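Local structure of leucine aminopeptidase 2, chloroplastic (Streptomyces sp. BC16019, 5LHJ) at residues G138-D143 and L179-V184; V256-K261 and A289-A294; G383-A388 and G472-V477. The protein probably removes N-terminal amino acids from peptides as a manganese-dependent aminopeptidase of the M17 family, and takes part in the maturation of bottromycin. All blocks are in the same frame, centred on the assembly; numbering follows the deposited sequence.

Contact 1: residues G138-D143 and L179-V184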
loop_
_atom_site.group_PDB
_atom_site.type_symbol
_atom_site.label_atom_id
_atom_site.label_comp_id
_atom_site.label_asym_id
_atom_site.label_seq_id
_atom_site.Cartn_x
_atom_site.Cartn_y
_atom_site.Cartn_z
ATOM N N GLY A 138 -33.728 3.707 -22.393
ATOM C CA GLY A 138 -34.104 4.427 -21.171
ATOM C C GLY A 138 -35.077 3.699 -20.256
ATOM O O GLY A 138 -35.087 3.946 -19.034
ATOM N N LEU A 139 -35.879 2.799 -20.831
ATOM C CA LEU A 139 -36.808 1.961 -20.063
ATOM C C LEU A 139 -36.178 0.728 -19.431
ATOM O O LEU A 139 -36.787 0.092 -18.566
ATOM C CB LEU A 139 -37.959 1.490 -20.934
ATOM C CG LEU A 139 -39.073 2.499 -21.141
ATOM C CD1 LEU A 139 -40.051 1.942 -22.168
ATOM C CD2 LEU A 139 -39.765 2.826 -19.812
ATOM N N TYR A 140 -34.975 0.389 -19.866
ATOM C CA TYR A 140 -34.288 -0.799 -19.394
ATOM C C TYR A 140 -34.216 -0.892 -17.870
ATOM O O TYR A 140 -33.870 0.074 -17.204
ATOM C CB TYR A 140 -32.871 -0.854 -19.977
ATOM C CG TYR A 140 -32.101 -2.064 -19.524
ATOM C CD1 TYR A 140 -32.312 -3.292 -20.126
ATOM C CD2 TYR A 140 -31.201 -1.992 -18.459
ATOM C CE1 TYR A 140 -31.640 -4.418 -19.700
ATOM C CE2 TYR A 140 -30.513 -3.108 -18.028
ATOM C CZ TYR A 140 -30.746 -4.333 -18.652
ATOM O OH TYR A 140 -30.085 -5.454 -18.242
ATOM N N ARG A 141 -34.564 -2.063 -17.336
ATOM C CA ARG A 141 -34.371 -2.369 -15.918
ATOM C C ARG A 141 -33.922 -3.809 -15.804
ATOM O O ARG A 141 -34.265 -4.642 -16.651
ATOM C CB ARG A 141 -35.661 -2.144 -15.100
ATOM C CG ARG A 141 -36.907 -2.767 -15.719
ATOM C CD ARG A 141 -38.166 -2.740 -14.840
ATOM N NE ARG A 141 -38.386 -1.488 -14.094
ATOM C CZ ARG A 141 -39.546 -1.134 -13.515
ATOM N NH1 ARG A 141 -40.630 -1.917 -13.572
ATOM N NH2 ARG A 141 -39.629 0.024 -12.856
ATOM N N TYR A 142 -33.137 -4.095 -14.774
ATOM C CA TYR A 142 -32.681 -5.450 -14.519
ATOM C C TYR A 142 -33.096 -5.817 -13.096
ATOM O O TYR A 142 -32.345 -5.620 -12.151
ATOM C CB TYR A 142 -31.177 -5.593 -14.734
ATOM C CG TYR A 142 -30.736 -7.045 -14.681
ATOM C CD1 TYR A 142 -30.956 -7.895 -15.762
ATOM C CD2 TYR A 142 -30.114 -7.570 -13.546
ATOM C CE1 TYR A 142 -30.569 -9.228 -15.717
ATOM C CE2 TYR A 142 -29.713 -8.896 -13.497
ATOM C CZ TYR A 142 -29.955 -9.717 -14.573
ATOM O OH TYR A 142 -29.578 -11.033 -14.526
ATOM N N ASP A 143 -34.303 -6.358 -12.982
ATOM C CA ASP A 143 -34.933 -6.678 -11.697
ATOM C C ASP A 143 -35.118 -8.167 -11.452
ATOM O O ASP A 143 -35.783 -8.544 -10.483
ATOM C CB ASP A 143 -36.301 -5.970 -11.618
ATOM C CG ASP A 143 -36.176 -4.473 -11.460
ATOM O OD1 ASP A 143 -35.140 -3.974 -10.932
ATOM O OD2 ASP A 143 -37.138 -3.777 -11.857
ATOM N N LEU A 179 -30.164 -6.982 -24.601
ATOM C CA LEU A 179 -29.751 -8.383 -24.463
ATOM C C LEU A 179 -28.322 -8.439 -23.888
ATOM O O LEU A 179 -28.044 -9.174 -22.938
ATOM C CB LEU A 179 -29.807 -9.117 -25.804
ATOM C CG LEU A 179 -29.158 -10.494 -25.895
ATOM C CD1 LEU A 179 -29.780 -11.444 -24.877
ATOM C CD2 LEU A 179 -29.291 -11.029 -27.311
ATOM N N ALA A 180 -27.423 -7.658 -24.476
ATOM C CA ALA A 180 -26.050 -7.599 -23.966
ATOM C C ALA A 180 -26.025 -7.101 -22.510
ATOM O O ALA A 180 -25.285 -7.652 -21.696
ATOM C CB ALA A 180 -25.165 -6.746 -24.849
ATOM N N ARG A 181 -26.830 -6.078 -22.190
ATOM C CA ARG A 181 -26.924 -5.579 -20.804
ATOM C C ARG A 181 -27.351 -6.687 -19.835
ATOM O O ARG A 181 -26.770 -6.853 -18.758
ATOM C CB ARG A 181 -27.903 -4.408 -20.689
ATOM C CG ARG A 181 -27.479 -3.144 -21.392
ATOM C CD ARG A 181 -28.520 -2.046 -21.264
ATOM N NE ARG A 181 -28.106 -0.787 -21.883
ATOM C CZ ARG A 181 -28.841 0.320 -21.910
ATOM N NH1 ARG A 181 -30.068 0.336 -21.384
ATOM N NH2 ARG A 181 -28.356 1.432 -22.463
ATOM N N ASP A 182 -28.365 -7.455 -20.229
ATOM C CA ASP A 182 -28.834 -8.571 -19.403
ATOM C C ASP A 182 -27.734 -9.613 -19.158
ATOM O O ASP A 182 -27.567 -10.101 -18.032
ATOM C CB ASP A 182 -30.034 -9.264 -20.062
ATOM C CG ASP A 182 -31.326 -8.474 -19.966
ATOM O OD1 ASP A 182 -31.435 -7.467 -19.217
ATOM O OD2 ASP A 182 -32.286 -8.919 -20.663
ATOM N N LEU A 183 -26.978 -9.958 -20.202
ATOM C CA LEU A 183 -25.924 -10.950 -20.083
ATOM C C LEU A 183 -24.818 -10.468 -19.133
ATOM O O LEU A 183 -24.342 -11.225 -18.282
ATOM C CB LEU A 183 -25.341 -11.300 -21.458
ATOM C CG LEU A 183 -26.271 -12.040 -22.415
ATOM C CD1 LEU A 183 -25.691 -12.000 -23.817
ATOM C CD2 LEU A 183 -26.519 -13.477 -21.947
ATOM N N VAL A 184 -24.445 -9.197 -19.257
ATOM C CA VAL A 184 -23.398 -8.622 -18.398
ATOM C C VAL A 184 -23.877 -8.526 -16.952
ATOM O O VAL A 184 -23.135 -8.893 -16.032
ATOM C CB VAL A 184 -22.925 -7.243 -18.922
ATOM C CG1 VAL A 184 -22.015 -6.530 -17.922
ATOM C CG2 VAL A 184 -22.234 -7.422 -20.263
HETATM O O HOH W 1 -33.927 -6.967 -18.165
#

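Contact 2: residues V256-K261 and A289-A294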
loop_
_atom_site.group_PDB
_atom_site.type_symbol
_atom_site.label_atom_id
_atom_site.label_comp_id
_atom_site.label_asym_id
_atom_site.label_seq_id
_atom_site.Cartn_x
_atom_site.Cartn_y
_atom_site.Cartn_z
ATOM N N VAL A 256 -17.438 -11.631 -42.680
ATOM C CA VAL A 256 -16.820 -10.953 -41.536
ATOM C C VAL A 256 -16.797 -11.899 -40.332
ATOM O O VAL A 256 -17.811 -12.525 -40.002
ATOM C CB VAL A 256 -17.591 -9.652 -41.184
ATOM C CG1 VAL A 256 -17.004 -8.966 -39.943
ATOM C CG2 VAL A 256 -17.583 -8.694 -42.368
ATOM N N GLY A 257 -15.632 -12.002 -39.686
ATOM C CA GLY A 257 -15.467 -12.744 -38.440
ATOM C C GLY A 257 -15.461 -11.792 -37.259
ATOM O O GLY A 257 -14.740 -10.804 -37.292
ATOM N N LEU A 258 -16.278 -12.075 -36.242
ATOM C CA LEU A 258 -16.298 -11.315 -34.990
ATOM C C LEU A 258 -15.833 -12.236 -33.868
ATOM O O LEU A 258 -16.339 -13.354 -33.731
ATOM C CB LEU A 258 -17.709 -10.810 -34.648
ATOM C CG LEU A 258 -18.417 -9.929 -35.683
ATOM C CD1 LEU A 258 -19.805 -9.542 -35.201
ATOM C CD2 LEU A 258 -17.582 -8.692 -36.000
ATOM N N VAL A 259 -14.875 -11.771 -33.074
ATOM C CA VAL A 259 -14.330 -12.545 -31.971
ATOM C C VAL A 259 -14.655 -11.797 -30.684
ATOM O O VAL A 259 -14.271 -10.638 -30.551
ATOM C CB VAL A 259 -12.800 -12.720 -32.101
ATOM C CG1 VAL A 259 -12.237 -13.466 -30.897
ATOM C CG2 VAL A 259 -12.462 -13.447 -33.393
ATOM N N GLY A 260 -15.338 -12.451 -29.741
ATOM C CA GLY A 260 -15.743 -11.801 -28.488
ATOM C C GLY A 260 -15.239 -12.510 -27.247
ATOM O O GLY A 260 -15.510 -13.699 -27.072
ATOM N N LYS A 261 -14.525 -11.787 -26.381
ATOM C CA LYS A 261 -13.992 -12.349 -25.131
ATOM C C LYS A 261 -15.107 -12.652 -24.129
ATOM O O LYS A 261 -15.812 -11.743 -23.704
ATOM C CB LYS A 261 -12.970 -11.393 -24.490
ATOM C CG LYS A 261 -12.420 -11.818 -23.121
ATOM C CD LYS A 261 -11.694 -10.663 -22.421
ATOM C CE LYS A 261 -11.540 -10.952 -20.941
ATOM N NZ LYS A 261 -10.796 -9.899 -20.234
ATOM N N ALA A 289 -20.742 -10.703 -25.069
ATOM C CA ALA A 289 -22.118 -10.209 -25.032
ATOM C C ALA A 289 -22.429 -9.306 -26.229
ATOM O O ALA A 289 -23.505 -9.419 -26.832
ATOM C CB ALA A 289 -22.408 -9.458 -23.737
ATOM N N ALA A 290 -21.509 -8.409 -26.556
ATOM C CA ALA A 290 -21.703 -7.480 -27.667
ATOM C C ALA A 290 -21.768 -8.212 -29.009
ATOM O O ALA A 290 -22.628 -7.907 -29.857
ATOM C CB ALA A 290 -20.606 -6.425 -27.697
ATOM N N VAL A 291 -20.894 -9.193 -29.180
ATOM C CA VAL A 291 -20.841 -9.985 -30.410
ATOM C C VAL A 291 -22.105 -10.825 -30.579
ATOM O O VAL A 291 -22.710 -10.831 -31.668
ATOM C CB VAL A 291 -19.563 -10.854 -30.478
ATOM C CG1 VAL A 291 -19.607 -11.861 -31.635
ATOM C CG2 VAL A 291 -18.328 -9.968 -30.623
ATOM N N VAL A 292 -22.515 -11.513 -29.515
ATOM C CA VAL A 292 -23.735 -12.329 -29.565
ATOM C C VAL A 292 -24.949 -11.457 -29.915
ATOM O O VAL A 292 -25.759 -11.812 -30.785
ATOM C CB VAL A 292 -23.968 -13.075 -28.233
ATOM C CG1 VAL A 292 -25.356 -13.700 -28.163
ATOM C CG2 VAL A 292 -22.884 -14.136 -28.023
ATOM N N ALA A 293 -25.070 -10.324 -29.234
ATOM C CA ALA A 293 -26.204 -9.441 -29.430
ATOM C C ALA A 293 -26.242 -8.876 -30.857
ATOM O O ALA A 293 -27.315 -8.872 -31.485
ATOM C CB ALA A 293 -26.207 -8.316 -28.396
ATOM N N ALA A 294 -25.096 -8.436 -31.369
ATOM C CA ALA A 294 -25.017 -7.948 -32.753
ATOM C C ALA A 294 -25.464 -9.037 -33.736
ATOM O O ALA A 294 -26.273 -8.760 -34.637
ATOM C CB ALA A 294 -23.620 -7.468 -33.097
#

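Contact 3: residues G383-A388 and G472-V477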
loop_
_atom_site.group_PDB
_atom_site.type_symbol
_atom_site.label_atom_id
_atom_site.label_comp_id
_atom_site.label_asym_id
_atom_site.label_seq_id
_atom_site.Cartn_x
_atom_site.Cartn_y
_atom_site.Cartn_z
ATOM N N GLY A 383 -10.494 7.773 -19.879
ATOM C CA GLY A 383 -11.688 7.899 -19.047
ATOM C C GLY A 383 -12.667 6.751 -19.202
ATOM O O GLY A 383 -12.485 5.848 -20.023
ATOM N N THR A 384 -13.737 6.810 -18.416
ATOM C CA THR A 384 -14.608 5.648 -18.250
ATOM C C THR A 384 -15.647 5.425 -19.352
ATOM O O THR A 384 -16.316 4.387 -19.319
ATOM C CB THR A 384 -15.339 5.728 -16.904
ATOM O OG1 THR A 384 -16.145 6.906 -16.882
ATOM C CG2 THR A 384 -14.354 5.761 -15.761
ATOM N N ARG A 385 -15.815 6.366 -20.295
ATOM C CA ARG A 385 -16.906 6.278 -21.291
ATOM C C ARG A 385 -16.450 6.139 -22.749
ATOM O O ARG A 385 -17.268 6.255 -23.677
ATOM C CB ARG A 385 -17.847 7.469 -21.137
ATOM C CG ARG A 385 -18.593 7.480 -19.810
ATOM C CD ARG A 385 -19.512 8.682 -19.755
ATOM N NE ARG A 385 -20.121 8.880 -18.446
ATOM C CZ ARG A 385 -20.921 9.903 -18.147
ATOM N NH1 ARG A 385 -21.230 10.818 -19.061
ATOM N NH2 ARG A 385 -21.404 10.011 -16.928
ATOM N N THR A 386 -15.163 5.867 -22.953
ATOM C CA THR A 386 -14.586 5.815 -24.290
ATOM C C THR A 386 -13.825 4.517 -24.493
ATOM O O THR A 386 -12.989 4.149 -23.659
ATOM C CB THR A 386 -13.671 7.034 -24.508
ATOM O OG1 THR A 386 -14.462 8.219 -24.418
ATOM C CG2 THR A 386 -13.009 6.997 -25.865
ATOM N N GLY A 387 -14.103 3.816 -25.593
ATOM C CA GLY A 387 -13.381 2.599 -25.943
ATOM C C GLY A 387 -12.130 2.906 -26.762
ATOM O O GLY A 387 -11.985 4.017 -27.290
ATOM N N ALA A 388 -11.231 1.929 -26.861
ATOM C CA ALA A 388 -10.012 2.048 -27.671
ATOM C C ALA A 388 -10.150 1.197 -28.931
ATOM O O ALA A 388 -10.608 0.035 -28.857
ATOM C CB ALA A 388 -8.795 1.640 -26.870
ATOM N N GLY A 472 -23.096 6.838 -11.808
ATOM C CA GLY A 472 -24.560 6.841 -11.906
ATOM C C GLY A 472 -25.108 6.688 -13.334
ATOM O O GLY A 472 -24.344 6.772 -14.306
ATOM N N PRO A 473 -26.425 6.455 -13.463
ATOM C CA PRO A 473 -27.048 6.464 -14.783
ATOM C C PRO A 473 -27.051 7.861 -15.366
ATOM O O PRO A 473 -27.081 8.850 -14.619
ATOM C CB PRO A 473 -28.484 6.014 -14.513
ATOM C CG PRO A 473 -28.725 6.332 -13.084
ATOM C CD PRO A 473 -27.406 6.173 -12.402
ATOM N N TYR A 474 -27.005 7.941 -16.683
ATOM C CA TYR A 474 -27.065 9.233 -17.370
ATOM C C TYR A 474 -27.564 8.988 -18.783
ATOM O O TYR A 474 -27.227 7.970 -19.407
ATOM C CB TYR A 474 -25.680 9.869 -17.423
ATOM C CG TYR A 474 -24.712 8.985 -18.136
ATOM C CD1 TYR A 474 -24.106 7.921 -17.476
ATOM C CD2 TYR A 474 -24.448 9.151 -19.492
ATOM C CE1 TYR A 474 -23.255 7.062 -18.135
ATOM C CE2 TYR A 474 -23.607 8.293 -20.159
ATOM C CZ TYR A 474 -23.003 7.257 -19.464
ATOM O OH TYR A 474 -22.156 6.405 -20.109
ATOM N N ALA A 475 -28.348 9.929 -19.291
ATOM C CA ALA A 475 -28.886 9.831 -20.637
ATOM C C ALA A 475 -29.527 8.439 -20.813
ATOM O O ALA A 475 -30.286 8.015 -19.948
ATOM C CB ALA A 475 -27.798 10.133 -21.650
ATOM N N GLU A 476 -29.198 7.716 -21.875
ATOM C CA GLU A 476 -29.825 6.417 -22.148
ATOM C C GLU A 476 -29.065 5.235 -21.514
ATOM O O GLU A 476 -29.389 4.077 -21.807
ATOM C CB GLU A 476 -29.991 6.211 -23.663
ATOM C CG GLU A 476 -28.732 5.875 -24.464
ATOM C CD GLU A 476 -27.863 7.068 -24.802
ATOM O OE1 GLU A 476 -28.022 8.146 -24.193
ATOM O OE2 GLU A 476 -27.002 6.921 -25.683
ATOM N N VAL A 477 -28.072 5.527 -20.657
ATOM C CA VAL A 477 -27.188 4.498 -20.104
ATOM C C VAL A 477 -27.446 4.267 -18.609
ATOM O O VAL A 477 -27.391 5.213 -17.804
ATOM C CB VAL A 477 -25.707 4.849 -20.335
ATOM C CG1 VAL A 477 -24.807 3.684 -19.903
ATOM C CG2 VAL A 477 -25.458 5.188 -21.795
HETATM O O HOH W 2 -21.788 8.140 -15.093
#

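Contact 1: residues G138-D143 and L179-V184
The long helix 164-185, of the kind that joins the two domains in M17 aminopeptidases, meets the loop leaving helix 124-139 where Tyr140 and Tyr142 come up against Arg181 and Asp182. Tyr140 carries most of the contact. Its CG lies opposite the backbone N (chi1 180°), which extends the ring across to the helix, where it and the Arg181 side chain run past each other in opposite directions. Arg181 CD sits over the middle of the ring in a CH-pi contact, 3.8 Å from the Tyr140 centroid. The guanidinium is not stacked on the ring: its plane stands 76° from that of the ring, and at its edge Arg181 NH1 reaches Tyr140 CB at 3.4 Å. Its NE, NH2 and NH1 bond the backbone oxygens of Thr482, Glu476 and Leu137. At the far end of the ring, Tyr140 OH donates a short bond of 2.6 Å to Asp182 OD1, on the anti side of the carboxylate and 18° out of its plane; Asn185 ND2 also bonds this hydroxyl. The same OD1 accepts from a water that donates to Arg141 O as well, and the edge of the Tyr142 ring is turned to it, Tyr142 CD1 3.5 Å from Asp182 OD1. The loop after helix 124-139 is thereby joined to the helix that links the two domains, as in M17 aminopeptidases.

Contact 2: residues V256-K261 and A289-A294
With chi1 at 170°, Val291 places CG1 opposite its own backbone N and CG2 opposite its carbonyl carbon, two methyls set along the strand, one at Leu258 and one at Gly260. Leu258, its CG beside the backbone N (chi1 -57°), is left with CB as its nearest atom to Val291, while its side chain also touches Val307 and Val369 of the adjoining strands. The closest approach is Leu258 CB to Val291 CG1, 3.7 Å, an ordinary van der Waals contact between saturated carbons. The other methyl settles on bare backbone: Val291 CG2 lies 3.8 Å from Gly260 CA and touches Val259 C more loosely, at 4.1 Å. Gly260 lacks a side chain exactly where one would point at the helix, and that absence lets the methyl come down onto the main chain. The geometry is a worked case of a helix laid on a sheet, with Val291 as its main point of contact here: the axes of segments 256-260 and 289-294 pass 7.6 Å apart, their directions 141° from each other, and all four touching residues are buried. Just beyond, Lys261 turns away from the helix, its NZ in a salt bridge with Asp284; both residues belong to the first manganese site, although no metal is bound to this chain. Strand 255-263 runs parallel to its two neighbours, 306-316 and 367-372. Helix 286-301 covers one face, where Val291 also touches Leu311 of strand 306-316, while Val259 points away onto helix 345-358, and helix 486-498 packs against Ala290, Ala293 and Ala294.

Contact 3: residues G383-A388 and G472-V477
Arg385 reaches across to Tyr474 as an extended chain, its CB already directed at the loop 472-477. Farther out, CG passes the phenol oxygen, and Arg385 CD comes closer still, 3.5 Å from Tyr474 OH. NE then lies over the rim of the ring at CZ. Arg385 CZ sits 3.5 Å from the centroid of the Tyr474 ring and only 6° off its normal, in a cation-pi stack with the two planes 4° apart. At the tip, NH1 rests over CE2 and CD2, and Arg385 NH2 over Tyr474 CD1 at 3.5 Å. Arg385 NH2 also donates to a water, 2.6 Å away, which in turn donates to Gly472 O. Val477 CB meets the opposite face of the ring, toward the rim, within a type II' turn closed by two backbone bonds between Tyr474 and Val477. A leucine in place of Tyr474 would probably leave the guanidinium without its flat aromatic partner and freer to turn. Arg385 lies just after helix 377-382, where the chain leads into strand 386-390, close to His419 and the like-charged Arg422 of a second subunit, while the loop 472-477, running between strands 468-469 and 480-481, lays Glu476 on helix 90-102.

Overall arrangement
The three contacts illustrate how separate packing sites can be linked through touching elements. Contacts 1 and 2, centred 18 Å apart, meet helix to helix: Ala180 CB lies 3.7 Å from Ala289 O, and Val184 packs on Ala289, so the interdomain helix rests on the helix that carries Val291. Contacts 1 and 3, with centres 15 Å apart, join through a probable hydrogen bond from Arg181 NH2 to Glu476 O, 2.9 Å. Contacts 2 and 3 do not touch, their nearest atoms being about 11 Å apart, yet both reach the same sheet. Only contact 2 includes a manganese-site residue, Lys261; the other two lie away from the residues of that site.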